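Local coordinates for dihydrodipicolinate synthase (Bacillus clausii KSM-K16, PDB 3E96), which probably catalyses the aldolase-type condensation of pyruvate with aspartate semialdehyde that yields 4-hydroxy-tetrahydrodipicolinate, at residues L98-A101 / A102-A105; V125-Y128 / F129-I133. All coordinates share one frame; numbering follows the deposited sequence.

Overall arrangement
Both contacts are local, each within one outer helix of the closed eight-stranded parallel barrel: contact 1 in helix 92-105, after strand 83-88, and contact 2 in helix 122-136, after strand 109-112. Their centres lie about 18 Å apart and their nearest atoms about 7 Å, so they do not touch. The two helices are neighbours all the same, since in contact 2 Tyr128 packs on Thr92 and Ile132 on Ala95, and Lys103 of contact 1 bonds to the carbonyl of Leu136. Contact 1 is remote from the predicted catalytic residues, whereas the Phe129 side chain comes within about 6 Å of Tyr143 and about 10 Å of Lys167.

Contact 1 (L98-A101 / A102-A105); sequences LGNA and AKAA
Asn100 and Lys103 lie side by side on one flank of helix 92-105, their side chains pointing the same way. In both, CG stands anti to the carbonyl carbon and beside the backbone N (chi1 -82° for Asn100 and -69° for Lys103), which starts the two chains off in a common direction and brings the lysine methylenes alongside the amide group of Asn100. A bend at the third torsion of Lys103 then turns CE and the ammonium end. Nearer its root, Lys103 CG rests 3.2 Å from Gly99 O, the carbonyl that also receives Lys103 N at 3.0 Å. The ammonium group, still beside the amide, bonds to the carbonyl oxygen of Leu136, the last residue of helix 122-136. This bond ties two adjacent outer helices together, and Phe138 touches the same lysine.

The methyl groups of Ala102, Ala104 and Ala105 settle against carbonyl oxygens one turn back. Ala102 CB lies 3.6 Å from Leu98 O, and Ala105 CB is 3.4 Å from Ala101 O. Under them the backbone bonds continue without a break: Ala102 N reaches Leu98 O at 3.0 Å, Ala104 N reaches Asn100 O at 3.0 Å, and Ala105 N meets Ala101 O at 2.9 Å, with a more bent N-H...O angle of 143°.

On another side of the helix, Leu98 packs on Ile88 of strand 83-88 and on Phe59, while Ala102 touches Ala86 of that strand and Val71 of helix 64-78, joining the helix to both elements. The i to i+4 bonding is that of a regular alpha-helix, here the closing turns of the helix in a beta-alpha-beta unit of the TIM barrel.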
loop_
_atom_site.group_PDB
_atom_site.type_symbol
_atom_site.label_atom_id
_atom_site.label_comp_id
_atom_site.label_asym_id
_atom_site.label_seq_id
_atom_site.Cartn_x
_atom_site.Cartn_y
_atom_site.Cartn_z
ATOM N N LEU B 98 8.042 10.425 -11.098
ATOM C CA LEU B 98 8.099 9.192 -11.881
ATOM C C LEU B 98 7.449 9.401 -13.246
ATOM O O LEU B 98 7.932 8.891 -14.255
ATOM C CB LEU B 98 7.384 8.052 -11.143
ATOM C CG LEU B 98 8.078 7.421 -9.932
ATOM C CD1 LEU B 98 7.074 6.548 -9.182
ATOM C CD2 LEU B 98 9.270 6.589 -10.387
ATOM N N GLY B 99 6.349 10.149 -13.270
ATOM C CA GLY B 99 5.654 10.415 -14.519
ATOM C C GLY B 99 6.504 11.222 -15.489
ATOM O O GLY B 99 6.585 10.905 -16.676
ATOM N N ASN B 100 7.134 12.277 -14.985
ATOM C CA ASN B 100 7.984 13.115 -15.820
ATOM C C ASN B 100 9.194 12.320 -16.314
ATOM O O ASN B 100 9.693 12.551 -17.417
ATOM C CB ASN B 100 8.427 14.351 -15.034
ATOM C CG ASN B 100 7.377 15.445 -15.040
ATOM O OD1 ASN B 100 7.259 16.221 -14.091
ATOM N ND2 ASN B 100 6.618 15.523 -16.123
ATOM N N ALA B 101 9.654 11.373 -15.502
ATOM C CA ALA B 101 10.790 10.535 -15.876
ATOM C C ALA B 101 10.381 9.614 -17.027
ATOM O O ALA B 101 11.129 9.437 -17.991
ATOM C CB ALA B 101 11.252 9.710 -14.677
ATOM N N ALA B 102 9.192 9.027 -16.924
ATOM C CA ALA B 102 8.689 8.137 -17.969
ATOM C C ALA B 102 8.517 8.914 -19.274
ATOM O O ALA B 102 8.821 8.405 -20.356
ATOM C CB ALA B 102 7.357 7.530 -17.543
ATOM N N LYS B 103 8.021 10.144 -19.169
ATOM C CA LYS B 103 7.826 10.990 -20.345
ATOM C C LYS B 103 9.162 11.222 -21.039
ATOM O O LYS B 103 9.290 11.041 -22.252
ATOM C CB LYS B 103 7.231 12.341 -19.939
ATOM C CG LYS B 103 5.797 12.270 -19.444
ATOM C CD LYS B 103 5.388 13.553 -18.730
ATOM C CE LYS B 103 5.545 14.781 -19.615
ATOM N NZ LYS B 103 5.186 16.013 -18.859
ATOM N N ALA B 104 10.156 11.630 -20.261
ATOM C CA ALA B 104 11.482 11.892 -20.804
ATOM C C ALA B 104 12.106 10.633 -21.394
ATOM O O ALA B 104 12.849 10.704 -22.373
ATOM C CB ALA B 104 12.385 12.464 -19.717
ATOM N N ALA B 105 11.799 9.482 -20.804
ATOM C CA ALA B 105 12.347 8.212 -21.272
ATOM C C ALA B 105 11.760 7.776 -22.615
ATOM O O ALA B 105 12.364 6.981 -23.338
ATOM C CB ALA B 105 12.116 7.126 -20.220
#

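Contact 2 (V125-Y128 / F129-I133); sequences VYAY and FRDII
Residues 125-128 and 129-133 are successive turns of one alpha-helix. Phe129 N bonds to Val125 O at 3.0 Å, Arg130 N to Tyr126 O and Asp131 N to Ala127 O follow, and Ile132 N to Tyr128 O is weak at 3.4 Å. On the buried side, Tyr128 presents a ring edge to the face of Phe129 in a T-shaped pair, planes 69° apart. Ile132 CD1 lies over a face of the Tyr128 ring, 3.7 Å from its centroid, a CH-pi contact, and Val125 CG1 meets Phe129 CE2 at 3.5 Å. The Tyr128 hydroxyl bonds to the carbonyl of Tyr90.

Across the helix, Arg130 CB lies over one face of the Tyr126 ring. The arginine leaves extended, CG anti to its amide nitrogen (chi1 -178°), which carries CD past Tyr126 OH at 3.6 Å; a bend at chi3 then turns the guanidinium to Asp131, its plane 71° from that of the Tyr126 ring. NE and NH2 both grip Asp131 OD1, side-on and from one face of the carboxylate, with NH2 at 2.9 Å. A water joins NH1 to Tyr126 OH. Replacing Arg130 with a leucine would probably leave the Asp131 carboxylate without this counter-charge and the water without its guanidinium donor.

Ala280 of the second subunit packs on Ala127 and Tyr128. Tyr128, Phe129 and Ile132 pack on Ile112 of strand 109-112, an aromatic, apolar face set against the barrel, while charge neutralisation between adjacent residues probably steadies the guanidinium on its partly exposed flank.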
loop_
_atom_site.group_PDB
_atom_site.type_symbol
_atom_site.label_atom_id
_atom_site.label_comp_id
_atom_site.label_asym_id
_atom_site.label_seq_id
_atom_site.Cartn_x
_atom_site.Cartn_y
_atom_site.Cartn_z
ATOM N N VAL B 125 -9.296 11.059 -3.136
ATOM C CA VAL B 125 -8.810 10.214 -4.226
ATOM C C VAL B 125 -8.991 10.961 -5.540
ATOM O O VAL B 125 -8.126 10.926 -6.413
ATOM C CB VAL B 125 -9.570 8.875 -4.259
ATOM C CG1 VAL B 125 -9.156 8.052 -5.482
ATOM C CG2 VAL B 125 -9.269 8.101 -2.976
ATOM N N TYR B 126 -10.125 11.642 -5.677
ATOM C CA TYR B 126 -10.370 12.430 -6.873
ATOM C C TYR B 126 -9.231 13.447 -7.019
ATOM O O TYR B 126 -8.613 13.553 -8.072
ATOM C CB TYR B 126 -11.701 13.172 -6.756
ATOM C CG TYR B 126 -11.840 14.281 -7.771
ATOM C CD1 TYR B 126 -12.126 14.000 -9.107
ATOM C CD2 TYR B 126 -11.616 15.605 -7.407
ATOM C CE1 TYR B 126 -12.182 15.021 -10.059
ATOM C CE2 TYR B 126 -11.664 16.629 -8.344
ATOM C CZ TYR B 126 -11.946 16.331 -9.666
ATOM O OH TYR B 126 -11.974 17.347 -10.591
ATOM N N ALA B 127 -8.959 14.191 -5.952
ATOM C CA ALA B 127 -7.902 15.195 -5.968
ATOM C C ALA B 127 -6.547 14.557 -6.260
ATOM O O ALA B 127 -5.743 15.105 -7.014
ATOM C CB ALA B 127 -7.856 15.930 -4.628
ATOM N N TYR B 128 -6.299 13.397 -5.659
ATOM C CA TYR B 128 -5.038 12.694 -5.867
ATOM C C TYR B 128 -4.777 12.476 -7.355
ATOM O O TYR B 128 -3.744 12.889 -7.881
ATOM C CB TYR B 128 -5.057 11.338 -5.152
ATOM C CG TYR B 128 -3.792 10.535 -5.354
ATOM C CD1 TYR B 128 -2.620 10.855 -4.672
ATOM C CD2 TYR B 128 -3.759 9.473 -6.258
ATOM C CE1 TYR B 128 -1.440 10.138 -4.886
ATOM C CE2 TYR B 128 -2.592 8.752 -6.480
ATOM C CZ TYR B 128 -1.437 9.087 -5.794
ATOM O OH TYR B 128 -0.283 8.375 -6.025
ATOM N N PHE B 129 -5.719 11.827 -8.032
ATOM C CA PHE B 129 -5.569 11.561 -9.456
ATOM C C PHE B 129 -5.563 12.847 -10.280
ATOM O O PHE B 129 -4.734 13.019 -11.175
ATOM C CB PHE B 129 -6.688 10.640 -9.946
ATOM C CG PHE B 129 -6.552 9.212 -9.476
ATOM C CD1 PHE B 129 -5.385 8.492 -9.728
ATOM C CD2 PHE B 129 -7.598 8.583 -8.811
ATOM C CE1 PHE B 129 -5.262 7.155 -9.326
ATOM C CE2 PHE B 129 -7.489 7.249 -8.404
ATOM C CZ PHE B 129 -6.315 6.537 -8.666
ATOM N N ARG B 130 -6.491 13.748 -9.976
ATOM C CA ARG B 130 -6.571 15.002 -10.715
ATOM C C ARG B 130 -5.266 15.789 -10.661
ATOM O O ARG B 130 -4.770 16.232 -11.694
ATOM C CB ARG B 130 -7.698 15.874 -10.170
ATOM C CG ARG B 130 -7.864 17.186 -10.921
ATOM C CD ARG B 130 -8.535 18.205 -10.026
ATOM N NE ARG B 130 -7.764 18.389 -8.799
ATOM C CZ ARG B 130 -8.209 19.033 -7.727
ATOM N NH1 ARG B 130 -9.426 19.559 -7.729
ATOM N NH2 ARG B 130 -7.440 19.141 -6.651
ATOM N N ASP B 131 -4.712 15.960 -9.464
ATOM C CA ASP B 131 -3.472 16.718 -9.303
ATOM C C ASP B 131 -2.327 16.159 -10.136
ATOM O O ASP B 131 -1.577 16.912 -10.760
ATOM C CB ASP B 131 -3.044 16.762 -7.832
ATOM C CG ASP B 131 -3.960 17.621 -6.978
ATOM O OD1 ASP B 131 -4.770 18.385 -7.543
ATOM O OD2 ASP B 131 -3.854 17.536 -5.736
ATOM N N ILE B 132 -2.186 14.840 -10.141
ATOM C CA ILE B 132 -1.121 14.195 -10.901
ATOM C C ILE B 132 -1.322 14.343 -12.407
ATOM O O ILE B 132 -0.382 14.659 -13.139
ATOM C CB ILE B 132 -1.029 12.696 -10.541
ATOM C CG1 ILE B 132 -0.597 12.552 -9.077
ATOM C CG2 ILE B 132 -0.057 11.983 -11.485
ATOM C CD1 ILE B 132 -0.734 11.145 -8.522
ATOM N N ILE B 133 -2.545 14.113 -12.870
ATOM C CA ILE B 133 -2.838 14.225 -14.295
ATOM C C ILE B 133 -2.626 15.655 -14.797
ATOM O O ILE B 133 -2.019 15.866 -15.846
ATOM C CB ILE B 133 -4.290 13.782 -14.597
ATOM C CG1 ILE B 133 -4.436 12.285 -14.298
ATOM C CG2 ILE B 133 -4.641 14.062 -16.056
ATOM C CD1 ILE B 133 -5.848 11.770 -14.430
HETATM O O HOH W 1 -11.392 19.935 -9.743
#